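Local coordinates for protein RNase III inhibitor (Mycobacterium tuberculosis, PDB 5M3I) that is of unknown function but belongs to the macro domain family, with a mixed sheet flanked by helices, at residues G17-A22 and A122-G127; N29-V34 and N86-K91; G35-G40 and E51-Y56. All coordinates share one frame; numbering follows the deposited sequence.

Contact 1 (G17-A22 and A122-G127); sequences GDLLRA and AVPPLG
Leu19 meets the end of strand 120-123 with one methyl, and that methyl shows how a short helical turn can be seated against the C-terminal end of an inner strand by apolar contact alone. Leu19 CD1 comes up against the backbone where the strand gives way to loop, 3.4 Å from Pro124 N and 3.5 Å from Val123 C, and the same methyl lies 3.6 Å from Pro124 CD. With CG anti to the backbone N (chi1 -174°), the branch is carried away from its own 3-10 turn and onto the peptide bond between Val123 and Pro124. The loop between strands 12-14 and 26-31 is thereby packed on the macro domain sheet.

A second apolar group forms nearer the strand. Ala22 and Ala122 face one another methyl to methyl, CB to CB at 3.6 Å, and Leu19 CG approaches the same Ala122 CB at 4.1 Å, which therefore serves two neighbours. Tyr157 touches Leu19, Ala22 and Ala122, while Ile41 and Phe45 of helix 40-48 pack on Leu19.

No hydrogen bond crosses between the segments. Within 17-22, Asp18 OD1 accepts from Leu20 N at 3.1 Å, an Asx turn in which the donor stands well above the carboxylate plane, and Arg21 N and Ala22 N bond to the carbonyls of Asp18 and Leu19.

The strand residues spend backbone bonds on sheet neighbours, Ala122 on Ala26 and Val28, and Val123 on Val155 and Tyr157. The direct contact thus rests on shape and burial, and the turn is shaped by its own bonds.

Contact 2 (N29-V34 and N86-K91); sequences NTVNCV and NFPTKK
Asn29 and Asn86, paired on adjoining parallel strands, join their side-chain amides inside the protein: Asn29 ND2 gives a hydrogen bond to Asn86 OD1 at 2.9 Å. Asn29 holds CG anti to its backbone N (chi1 -176°), and its ND2 lies nearly along the C=O axis of Asn86, at 168°, although the amide planes are turned 66° apart. Asn86 ND2 is bonded in turn to Phe71 O on the sheet's edge strand.

These strands, 26-31 and 83-88, are neighbours in the central mixed sheet of the macro domain. Phe87 bridges them in the usual parallel manner, its N donating to Asn29 O and its O accepting from Val31 N. The next bond in the series runs from Thr89 N to Val31 O at 2.9 Å, with Lys90 N a weak second donor.

Val31 straddles its neighbours on the Asn29 face, CG1 resting 3.7 Å from Asn86 OD1 and CG2 reaching Pro88 CG. On the Thr30 side, Thr30 CG2 touches Thr89 CG2 at 3.6 Å.

Past the bridged residues, Cys33 N still bonds to Lys91 O at 2.8 Å. An Asx turn then bends the chain: Asn32 OD1 accepts on a lone pair from Val34 N at 3.1 Å, while Asn32 ND2 holds Val36 O.

Contact 3 (G35-G40 and E51-Y56); sequences GVMGKG and EMFTAY
Met37 pushes its extended side chain between two aromatic rings of helix 50-61, an example of a methionine packed against two aromatic side chains at once. The tight part is at its tip. Met37 CE sits over one face of Tyr56, 3.7 Å from the ring centroid and 19° off the normal, a CH-pi contact, and it also lies 3.8 Å from Met52 SD. The sulfur behind it plays a double Met-aromatic role: Met37 SD is at the edge of the Phe53 ring, 5.3 Å from its centroid, and stands above the Tyr56 face at 5.0 Å from that centroid. With CG beside the backbone N (chi1 -69°) and the chain extended beyond it, Met37 runs alongside Phe53 in the opposite sense.

Gly35 is close as well, with CA 3.4 Å from Tyr56 CE2, but Gly35 N reaches Tyr56 OH only through a weak bond at 3.3 Å; the stronger partner of that hydroxyl is Asn32 O. The outer side is looser: Val36 brushes the helix lightly at the rim, and the partly exposed Phe53 ring also makes a cation-pi contact with Lys46.

The loop thus bridges from strand 26-31 into helix 40-48, Met37 being packed also on Asn29 and Val31 of that strand, Ala42 and Lys46 of that helix, and Asn86 of strand 83-88.

In the fold
Contacts 1 and 2 share the sheet, since strands 120-123 and 26-31 are neighbours in it, and they touch where Leu126 CD2 lies 3.3 Å from Thr30 CG2. Contact 2 is the polar one, woven from backbone bonds, and is only partly buried, its loop end reaching the surface at Lys91; contact 1 is buried and apolar across its segments; contact 3 is likewise buried, but built from sulfur and aromatic rings. The centre of contact 3 lies farther from the chain's centre, about 13 Å against 8 Å for the others, and it is nested in the loop closed by contact 2, itself nested in that of contact 1. Contacts 2 and 3 meet where Asn29 ND2 lies 3.6 Å from Met37 CE, whereas contacts 1 and 3 do not touch.

Contact 1 (G17-A22 and A122-G127)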
ATOM      1  N   GLY A  17      10.035 -12.406  -2.940  1.00 76.31           N
ATOM      2  CA  GLY A  17       9.584 -12.536  -4.305  1.00 77.90           C
ATOM      3  C   GLY A  17       8.672 -11.377  -4.617  1.00 73.51           C
ATOM      4  O   GLY A  17       8.822 -10.287  -4.065  1.00 74.62           O
ATOM      5  N   ASP A  18       7.713 -11.643  -5.484  1.00 70.69           N
ATOM      6  CA  ASP A  18       6.898 -10.630  -6.099  1.00 71.21           C
ATOM      7  C   ASP A  18       5.662 -10.399  -5.221  1.00 64.90           C
ATOM      8  O   ASP A  18       4.797 -11.262  -5.120  1.00 58.50           O
ATOM      9  CB  ASP A  18       6.491 -11.102  -7.507  1.00 75.55           C
ATOM     10  CG  ASP A  18       5.643 -10.074  -8.272  1.00 80.89           C
ATOM     11  OD1 ASP A  18       5.475  -8.893  -7.802  1.00 72.87           O
ATOM     12  OD2 ASP A  18       5.173 -10.460  -9.379  1.00 84.13           O
ATOM     13  N   LEU A  19       5.575  -9.200  -4.653  1.00 62.05           N
ATOM     14  CA  LEU A  19       4.413  -8.797  -3.884  1.00 59.57           C
ATOM     15  C   LEU A  19       3.076  -9.061  -4.580  1.00 58.71           C
ATOM     16  O   LEU A  19       2.120  -9.449  -3.920  1.00 55.89           O
ATOM     17  CB  LEU A  19       4.505  -7.330  -3.472  1.00 56.51           C
ATOM     18  CG  LEU A  19       3.365  -6.900  -2.543  1.00 57.73           C
ATOM     19  CD1 LEU A  19       3.826  -5.944  -1.459  1.00 60.38           C
ATOM     20  CD2 LEU A  19       2.235  -6.240  -3.320  1.00 60.05           C
ATOM     21  N   LEU A  20       2.990  -8.815  -5.879  1.00 60.39           N
ATOM     22  CA  LEU A  20       1.733  -9.025  -6.602  1.00 62.63           C
ATOM     23  C   LEU A  20       1.264 -10.484  -6.644  1.00 65.04           C
ATOM     24  O   LEU A  20       0.087 -10.746  -6.909  1.00 62.53           O
ATOM     25  CB  LEU A  20       1.802  -8.473  -8.014  1.00 63.78           C
ATOM     26  CG  LEU A  20       1.527  -6.964  -8.095  1.00 64.78           C
ATOM     27  CD1 LEU A  20       2.694  -6.198  -7.526  1.00 65.64           C
ATOM     28  CD2 LEU A  20       1.314  -6.536  -9.523  1.00 66.41           C
ATOM     29  N   ARG A  21       2.148 -11.427  -6.335  1.00 65.74           N
ATOM     30  CA  ARG A  21       1.749 -12.835  -6.252  1.00 68.01           C
ATOM     31  C   ARG A  21       1.476 -13.283  -4.840  1.00 63.89           C
ATOM     32  O   ARG A  21       1.347 -14.472  -4.574  1.00 62.76           O
ATOM     33  CB  ARG A  21       2.813 -13.704  -6.932  1.00 75.98           C
ATOM     34  CG  ARG A  21       2.832 -13.446  -8.441  1.00 86.77           C
ATOM     35  CD  ARG A  21       3.693 -14.419  -9.230  1.00 98.14           C
ATOM     36  NE  ARG A  21       2.928 -14.967 -10.358  1.00109.33           N
ATOM     37  CZ  ARG A  21       2.224 -16.112 -10.352  1.00117.54           C
ATOM     38  NH1 ARG A  21       2.168 -16.914  -9.272  1.00116.80           N
ATOM     39  NH2 ARG A  21       1.567 -16.472 -11.454  1.00120.80           N
ATOM     40  N   ALA A  22       1.413 -12.346  -3.909  1.00 61.53           N
ATOM     41  CA  ALA A  22       1.121 -12.698  -2.530  1.00 61.32           C
ATOM     42  C   ALA A  22      -0.260 -13.329  -2.450  1.00 62.65           C
ATOM     43  O   ALA A  22      -1.192 -12.927  -3.156  1.00 56.76           O
ATOM     44  CB  ALA A  22       1.207 -11.485  -1.638  1.00 58.89           C
ATOM     45  N   ALA A 122      -0.537  -7.809   2.185  1.00 43.66           N
ATOM     46  CA  ALA A 122       0.880  -7.795   1.781  1.00 43.93           C
ATOM     47  C   ALA A 122       1.262  -6.360   1.623  1.00 45.05           C
ATOM     48  O   ALA A 122       0.557  -5.589   0.925  1.00 43.50           O
ATOM     49  CB  ALA A 122       1.102  -8.544   0.480  1.00 44.46           C
ATOM     50  N   VAL A 123       2.404  -6.003   2.200  1.00 43.36           N
ATOM     51  CA  VAL A 123       2.853  -4.616   2.253  1.00 45.66           C
ATOM     52  C   VAL A 123       4.285  -4.476   1.681  1.00 45.79           C
ATOM     53  O   VAL A 123       5.157  -5.247   2.062  1.00 48.66           O
ATOM     54  CB  VAL A 123       2.851  -4.139   3.706  1.00 48.39           C
ATOM     55  CG1 VAL A 123       3.125  -2.678   3.749  1.00 50.17           C
ATOM     56  CG2 VAL A 123       1.496  -4.440   4.366  1.00 51.47           C
ATOM     57  N   PRO A 124       4.516  -3.522   0.769  1.00 44.59           N
ATOM     58  CA  PRO A 124       5.836  -3.252   0.233  1.00 47.15           C
ATOM     59  C   PRO A 124       6.602  -2.319   1.130  1.00 48.92           C
ATOM     60  O   PRO A 124       6.044  -1.811   2.092  1.00 49.93           O
ATOM     61  CB  PRO A 124       5.539  -2.550  -1.088  1.00 46.00           C
ATOM     62  CG  PRO A 124       4.280  -1.827  -0.808  1.00 45.94           C
ATOM     63  CD  PRO A 124       3.490  -2.703   0.107  1.00 44.23           C
ATOM     64  N   PRO A 125       7.869  -2.070   0.820  1.00 52.09           N
ATOM     65  CA  PRO A 125       8.659  -1.203   1.684  1.00 53.06           C
ATOM     66  C   PRO A 125       8.351   0.277   1.408  1.00 52.01           C
ATOM     67  O   PRO A 125       9.048   0.948   0.651  1.00 56.24           O
ATOM     68  CB  PRO A 125      10.114  -1.593   1.349  1.00 57.91           C
ATOM     69  CG  PRO A 125      10.075  -2.289   0.046  1.00 58.42           C
ATOM     70  CD  PRO A 125       8.668  -2.717  -0.244  1.00 54.77           C
ATOM     71  N   LEU A 126       7.339   0.785   2.088  1.00 49.68           N
ATOM     72  CA  LEU A 126       6.713   2.047   1.774  1.00 49.33           C
ATOM     73  C   LEU A 126       7.704   3.216   1.777  1.00 53.50           C
ATOM     74  O   LEU A 126       8.333   3.491   2.785  1.00 50.75           O
ATOM     75  CB  LEU A 126       5.623   2.352   2.797  1.00 48.79           C
ATOM     76  CG  LEU A 126       4.501   1.376   3.035  1.00 49.08           C
ATOM     77  CD1 LEU A 126       3.630   1.889   4.166  1.00 51.36           C
ATOM     78  CD2 LEU A 126       3.666   1.216   1.770  1.00 49.51           C
ATOM     79  N   GLY A 127       7.818   3.889   0.638  1.00 55.02           N
ATOM     80  CA  GLY A 127       8.672   5.033   0.524  1.00 60.50           C
ATOM     81  C   GLY A 127      10.183   4.782   0.530  1.00 64.04           C
ATOM     82  O   GLY A 127      10.953   5.738   0.564  1.00 65.33           O
TER

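Contact 2 (N29-V34 and N86-K91)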
ATOM      1  N   ASN A  29      -0.253  -0.904  -2.460  1.00 47.28           N
ATOM      2  CA  ASN A  29       0.505  -0.245  -3.494  1.00 49.26           C
ATOM      3  C   ASN A  29       0.945   1.135  -2.939  1.00 48.42           C
ATOM      4  O   ASN A  29       0.294   1.667  -2.051  1.00 50.64           O
ATOM      5  CB  ASN A  29      -0.397  -0.083  -4.714  1.00 49.69           C
ATOM      6  CG  ASN A  29       0.309   0.516  -5.921  1.00 49.51           C
ATOM      7  OD1 ASN A  29       1.530   0.499  -6.026  1.00 48.21           O
ATOM      8  ND2 ASN A  29      -0.476   1.085  -6.823  1.00 50.97           N
ATOM      9  N   THR A  30       2.082   1.651  -3.400  1.00 48.94           N
ATOM     10  CA  THR A  30       2.591   2.961  -2.982  1.00 49.83           C
ATOM     11  C   THR A  30       2.380   3.903  -4.134  1.00 51.66           C
ATOM     12  O   THR A  30       2.818   3.608  -5.262  1.00 52.14           O
ATOM     13  CB  THR A  30       4.099   2.941  -2.636  1.00 54.15           C
ATOM     14  OG1 THR A  30       4.845   2.255  -3.642  1.00 54.72           O
ATOM     15  CG2 THR A  30       4.299   2.192  -1.340  1.00 56.47           C
ATOM     16  N   VAL A  31       1.717   5.021  -3.862  1.00 50.79           N
ATOM     17  CA  VAL A  31       1.342   5.959  -4.912  1.00 50.49           C
ATOM     18  C   VAL A  31       1.645   7.401  -4.550  1.00 52.28           C
ATOM     19  O   VAL A  31       1.886   7.741  -3.385  1.00 48.90           O
ATOM     20  CB  VAL A  31      -0.167   5.887  -5.256  1.00 51.58           C
ATOM     21  CG1 VAL A  31      -0.519   4.507  -5.736  1.00 54.16           C
ATOM     22  CG2 VAL A  31      -1.051   6.281  -4.082  1.00 51.07           C
ATOM     23  N   ASN A  32       1.659   8.218  -5.605  1.00 55.25           N
ATOM     24  CA  ASN A  32       1.642   9.646  -5.512  1.00 56.74           C
ATOM     25  C   ASN A  32       0.196  10.150  -5.688  1.00 56.89           C
ATOM     26  O   ASN A  32      -0.683   9.366  -6.050  1.00 57.16           O
ATOM     27  CB  ASN A  32       2.566  10.278  -6.576  1.00 57.21           C
ATOM     28  CG  ASN A  32       2.185   9.926  -7.992  1.00 58.46           C
ATOM     29  OD1 ASN A  32       1.124  10.330  -8.507  1.00 56.80           O
ATOM     30  ND2 ASN A  32       3.058   9.142  -8.656  1.00 59.88           N
ATOM     31  N   CYS A  33      -0.006  11.448  -5.429  1.00 56.65           N
ATOM     32  CA  CYS A  33      -1.318  12.090  -5.488  1.00 60.18           C
ATOM     33  C   CYS A  33      -1.658  12.772  -6.833  1.00 61.99           C
ATOM     34  O   CYS A  33      -2.672  13.438  -6.926  1.00 61.93           O
ATOM     35  CB  CYS A  33      -1.470  13.116  -4.341  1.00 58.18           C
ATOM     36  SG  CYS A  33      -1.301  12.423  -2.662  1.00 58.29           S
ATOM     37  N   VAL A  34      -0.816  12.606  -7.854  1.00 62.06           N
ATOM     38  CA  VAL A  34      -1.006  13.310  -9.099  1.00 60.80           C
ATOM     39  C   VAL A  34      -1.309  12.380 -10.261  1.00 63.61           C
ATOM     40  O   VAL A  34      -1.209  12.783 -11.421  1.00 65.84           O
ATOM     41  CB  VAL A  34       0.169  14.267  -9.429  1.00 63.81           C
ATOM     42  CG1 VAL A  34       0.335  15.292  -8.308  1.00 62.97           C
ATOM     43  CG2 VAL A  34       1.483  13.524  -9.694  1.00 60.71           C
ATOM     44  N   ASN A  86      -4.223   1.567  -2.105  1.00 50.49           N
ATOM     45  CA  ASN A  86      -3.225   2.485  -2.617  1.00 48.88           C
ATOM     46  C   ASN A  86      -2.865   3.446  -1.519  1.00 45.46           C
ATOM     47  O   ASN A  86      -3.676   4.257  -1.108  1.00 46.29           O
ATOM     48  CB  ASN A  86      -3.753   3.226  -3.825  1.00 52.48           C
ATOM     49  CG  ASN A  86      -4.001   2.297  -4.997  1.00 55.47           C
ATOM     50  OD1 ASN A  86      -3.063   1.888  -5.677  1.00 55.47           O
ATOM     51  ND2 ASN A  86      -5.272   1.996  -5.273  1.00 55.00           N
ATOM     52  N   PHE A  87      -1.628   3.346  -1.048  1.00 44.31           N
ATOM     53  CA  PHE A  87      -1.112   4.109   0.107  1.00 44.09           C
ATOM     54  C   PHE A  87      -0.283   5.264  -0.435  1.00 47.61           C
ATOM     55  O   PHE A  87       0.747   5.039  -1.070  1.00 46.12           O
ATOM     56  CB  PHE A  87      -0.229   3.146   0.893  1.00 46.01           C
ATOM     57  CG  PHE A  87       0.242   3.628   2.199  1.00 44.87           C
ATOM     58  CD1 PHE A  87       0.946   4.815   2.304  1.00 47.66           C
ATOM     59  CD2 PHE A  87       0.005   2.889   3.325  1.00 44.12           C
ATOM     60  CE1 PHE A  87       1.379   5.248   3.519  1.00 47.48           C
ATOM     61  CE2 PHE A  87       0.387   3.346   4.555  1.00 46.18           C
ATOM     62  CZ  PHE A  87       1.126   4.512   4.642  1.00 46.44           C
ATOM     63  N   PRO A  88      -0.730   6.529  -0.218  1.00 49.84           N
ATOM     64  CA  PRO A  88       0.093   7.650  -0.737  1.00 48.09           C
ATOM     65  C   PRO A  88       1.353   7.856   0.057  1.00 45.62           C
ATOM     66  O   PRO A  88       1.292   8.097   1.228  1.00 46.26           O
ATOM     67  CB  PRO A  88      -0.853   8.864  -0.620  1.00 48.89           C
ATOM     68  CG  PRO A  88      -2.244   8.235  -0.680  1.00 48.07           C
ATOM     69  CD  PRO A  88      -2.068   7.019   0.193  1.00 48.17           C
ATOM     70  N   THR A  89       2.492   7.721  -0.600  1.00 46.82           N
ATOM     71  CA  THR A  89       3.778   7.906   0.025  1.00 47.93           C
ATOM     72  C   THR A  89       4.389   9.244  -0.423  1.00 51.93           C
ATOM     73  O   THR A  89       5.416   9.638   0.106  1.00 51.95           O
ATOM     74  CB  THR A  89       4.739   6.767  -0.351  1.00 48.52           C
ATOM     75  OG1 THR A  89       4.813   6.654  -1.784  1.00 51.46           O
ATOM     76  CG2 THR A  89       4.258   5.495   0.200  1.00 47.85           C
ATOM     77  N   LYS A  90       3.770   9.897  -1.402  1.00 53.05           N
ATOM     78  CA  LYS A  90       4.253  11.158  -1.961  1.00 57.79           C
ATOM     79  C   LYS A  90       3.079  11.991  -2.431  1.00 58.95           C
ATOM     80  O   LYS A  90       1.992  11.429  -2.807  1.00 56.75           O
ATOM     81  CB  LYS A  90       5.070  10.902  -3.238  1.00 60.43           C
ATOM     82  CG  LYS A  90       6.378  10.218  -3.063  1.00 65.39           C
ATOM     83  CD  LYS A  90       6.985   9.957  -4.439  1.00 69.65           C
ATOM     84  CE  LYS A  90       8.414   9.445  -4.353  1.00 74.36           C
ATOM     85  NZ  LYS A  90       9.278  10.184  -5.315  1.00 80.05           N
ATOM     86  N   LYS A  91       3.333  13.294  -2.513  1.00 58.98           N
ATOM     87  CA  LYS A  91       2.418  14.237  -3.134  1.00 64.20           C
ATOM     88  C   LYS A  91       2.658  14.196  -4.637  1.00 67.39           C
ATOM     89  O   LYS A  91       1.997  13.395  -5.343  1.00 65.67           O
ATOM     90  CB  LYS A  91       2.571  15.613  -2.506  1.00 71.05           C
ATOM     91  CG  LYS A  91       1.972  15.655  -1.109  1.00 78.74           C
ATOM     92  CD  LYS A  91       2.172  16.985  -0.367  1.00 84.47           C
ATOM     93  CE  LYS A  91       1.464  16.923   0.988  1.00 87.85           C
ATOM     94  NZ  LYS A  91       1.814  18.045   1.898  1.00 91.27           N
TER

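Contact 3 (G35-G40 and E51-Y56)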
ATOM      1  N   GLY A  35      -1.702  11.149  -9.971  1.00 61.10           N
ATOM      2  CA  GLY A  35      -2.323  10.315 -10.983  1.00 64.91           C
ATOM      3  C   GLY A  35      -1.378   9.555 -11.890  1.00 65.61           C
ATOM      4  O   GLY A  35      -1.724   9.239 -13.024  1.00 74.12           O
ATOM      5  N   VAL A  36      -0.174   9.289 -11.415  1.00 64.72           N
ATOM      6  CA  VAL A  36       0.852   8.665 -12.250  1.00 63.86           C
ATOM      7  C   VAL A  36       1.450   7.481 -11.551  1.00 61.65           C
ATOM      8  O   VAL A  36       1.991   7.597 -10.451  1.00 57.52           O
ATOM      9  CB  VAL A  36       1.991   9.657 -12.563  1.00 66.35           C
ATOM     10  CG1 VAL A  36       3.041   8.981 -13.465  1.00 69.00           C
ATOM     11  CG2 VAL A  36       1.438  10.905 -13.241  1.00 67.28           C
ATOM     12  N   MET A  37       1.339   6.337 -12.190  1.00 65.21           N
ATOM     13  CA  MET A  37       1.984   5.089 -11.743  1.00 63.01           C
ATOM     14  C   MET A  37       2.943   4.695 -12.881  1.00 63.96           C
ATOM     15  O   MET A  37       2.606   3.886 -13.744  1.00 66.04           O
ATOM     16  CB  MET A  37       0.936   3.997 -11.538  1.00 62.45           C
ATOM     17  CG  MET A  37       0.001   4.204 -10.362  1.00 61.68           C
ATOM     18  SD  MET A  37      -0.941   2.713 -10.030  1.00 59.69           S
ATOM     19  CE  MET A  37      -2.226   3.380  -8.979  1.00 62.39           C
ATOM     20  N   GLY A  38       4.112   5.307 -12.878  1.00 65.37           N
ATOM     21  CA  GLY A  38       5.052   5.232 -13.994  1.00 70.83           C
ATOM     22  C   GLY A  38       6.285   4.383 -13.769  1.00 74.17           C
ATOM     23  O   GLY A  38       6.912   3.983 -14.727  1.00 81.09           O
ATOM     24  N   LYS A  39       6.640   4.074 -12.532  1.00 76.06           N
ATOM     25  CA  LYS A  39       7.754   3.151 -12.294  1.00 82.25           C
ATOM     26  C   LYS A  39       7.527   2.335 -11.024  1.00 74.15           C
ATOM     27  O   LYS A  39       6.579   2.560 -10.291  1.00 74.20           O
ATOM     28  CB  LYS A  39       9.089   3.923 -12.243  1.00 88.91           C
ATOM     29  CG  LYS A  39       9.190   4.871 -11.060  1.00 94.67           C
ATOM     30  CD  LYS A  39      10.535   5.574 -10.966  1.00102.63           C
ATOM     31  CE  LYS A  39      10.483   6.610  -9.836  1.00106.12           C
ATOM     32  NZ  LYS A  39      11.817   7.183  -9.499  1.00109.97           N
ATOM     33  N   GLY A  40       8.437   1.402 -10.784  1.00 72.82           N
ATOM     34  CA  GLY A  40       8.478   0.628  -9.572  1.00 71.79           C
ATOM     35  C   GLY A  40       7.229  -0.214  -9.430  1.00 69.97           C
ATOM     36  O   GLY A  40       6.618  -0.636 -10.419  1.00 70.03           O
ATOM     37  N   GLU A  51      -8.216  -1.110 -14.550  1.00 80.07           N
ATOM     38  CA  GLU A  51      -9.462  -0.450 -14.099  1.00 82.33           C
ATOM     39  C   GLU A  51      -9.235   0.281 -12.808  1.00 73.97           C
ATOM     40  O   GLU A  51      -9.696   1.411 -12.641  1.00 71.76           O
ATOM     41  CB  GLU A  51     -10.608  -1.470 -13.959  1.00 87.23           C
ATOM     42  CG  GLU A  51     -10.977  -2.084 -15.307  1.00 95.67           C
ATOM     43  CD  GLU A  51     -12.297  -2.835 -15.300  1.00103.43           C
ATOM     44  OE1 GLU A  51     -12.326  -3.988 -14.816  1.00108.29           O
ATOM     45  OE2 GLU A  51     -13.297  -2.280 -15.812  1.00107.31           O
ATOM     46  N   MET A  52      -8.492  -0.368 -11.915  1.00 69.16           N
ATOM     47  CA  MET A  52      -8.010   0.258 -10.684  1.00 67.01           C
ATOM     48  C   MET A  52      -7.268   1.542 -11.013  1.00 67.29           C
ATOM     49  O   MET A  52      -7.578   2.603 -10.442  1.00 68.34           O
ATOM     50  CB  MET A  52      -7.104  -0.697  -9.918  1.00 65.71           C
ATOM     51  CG  MET A  52      -6.550  -0.155  -8.612  1.00 64.65           C
ATOM     52  SD  MET A  52      -5.089   0.880  -8.751  1.00 65.70           S
ATOM     53  CE  MET A  52      -3.848  -0.367  -9.110  1.00 67.35           C
ATOM     54  N   PHE A  53      -6.330   1.496 -11.963  1.00 65.57           N
ATOM     55  CA  PHE A  53      -5.583   2.728 -12.320  1.00 65.82           C
ATOM     56  C   PHE A  53      -6.479   3.841 -12.817  1.00 66.61           C
ATOM     57  O   PHE A  53      -6.276   5.020 -12.473  1.00 64.87           O
ATOM     58  CB  PHE A  53      -4.478   2.466 -13.359  1.00 67.23           C
ATOM     59  CG  PHE A  53      -3.827   3.716 -13.869  1.00 68.40           C
ATOM     60  CD1 PHE A  53      -2.869   4.369 -13.117  1.00 67.10           C
ATOM     61  CD2 PHE A  53      -4.198   4.267 -15.103  1.00 74.00           C
ATOM     62  CE1 PHE A  53      -2.270   5.529 -13.574  1.00 69.71           C
ATOM     63  CE2 PHE A  53      -3.599   5.438 -15.575  1.00 76.09           C
ATOM     64  CZ  PHE A  53      -2.625   6.072 -14.804  1.00 72.82           C
ATOM     65  N   THR A  54      -7.419   3.478 -13.689  1.00 70.27           N
ATOM     66  CA  THR A  54      -8.349   4.443 -14.270  1.00 72.60           C
ATOM     67  C   THR A  54      -9.118   5.108 -13.150  1.00 72.41           C
ATOM     68  O   THR A  54      -9.337   6.314 -13.206  1.00 74.55           O
ATOM     69  CB  THR A  54      -9.352   3.775 -15.238  1.00 77.83           C
ATOM     70  OG1 THR A  54      -8.638   3.056 -16.255  1.00 79.83           O
ATOM     71  CG2 THR A  54     -10.275   4.810 -15.903  1.00 79.55           C
ATOM     72  N   ALA A  55      -9.524   4.334 -12.139  1.00 68.96           N
ATOM     73  CA  ALA A  55     -10.265   4.910 -11.010  1.00 68.60           C
ATOM     74  C   ALA A  55      -9.383   5.851 -10.188  1.00 67.32           C
ATOM     75  O   ALA A  55      -9.780   6.986  -9.903  1.00 70.59           O
ATOM     76  CB  ALA A  55     -10.846   3.817 -10.143  1.00 67.78           C
ATOM     77  N   TYR A  56      -8.175   5.383  -9.854  1.00 66.82           N
ATOM     78  CA  TYR A  56      -7.110   6.192  -9.194  1.00 63.34           C
ATOM     79  C   TYR A  56      -6.777   7.494  -9.921  1.00 65.52           C
ATOM     80  O   TYR A  56      -6.621   8.541  -9.301  1.00 65.47           O
ATOM     81  CB  TYR A  56      -5.833   5.345  -9.060  1.00 62.69           C
ATOM     82  CG  TYR A  56      -4.572   6.123  -8.852  1.00 62.71           C
ATOM     83  CD1 TYR A  56      -4.206   6.575  -7.596  1.00 60.14           C
ATOM     84  CD2 TYR A  56      -3.735   6.433  -9.924  1.00 65.19           C
ATOM     85  CE1 TYR A  56      -3.045   7.310  -7.398  1.00 60.75           C
ATOM     86  CE2 TYR A  56      -2.578   7.167  -9.727  1.00 63.43           C
ATOM     87  CZ  TYR A  56      -2.250   7.615  -8.475  1.00 61.73           C
ATOM     88  OH  TYR A  56      -1.093   8.346  -8.274  1.00 65.00           O
TER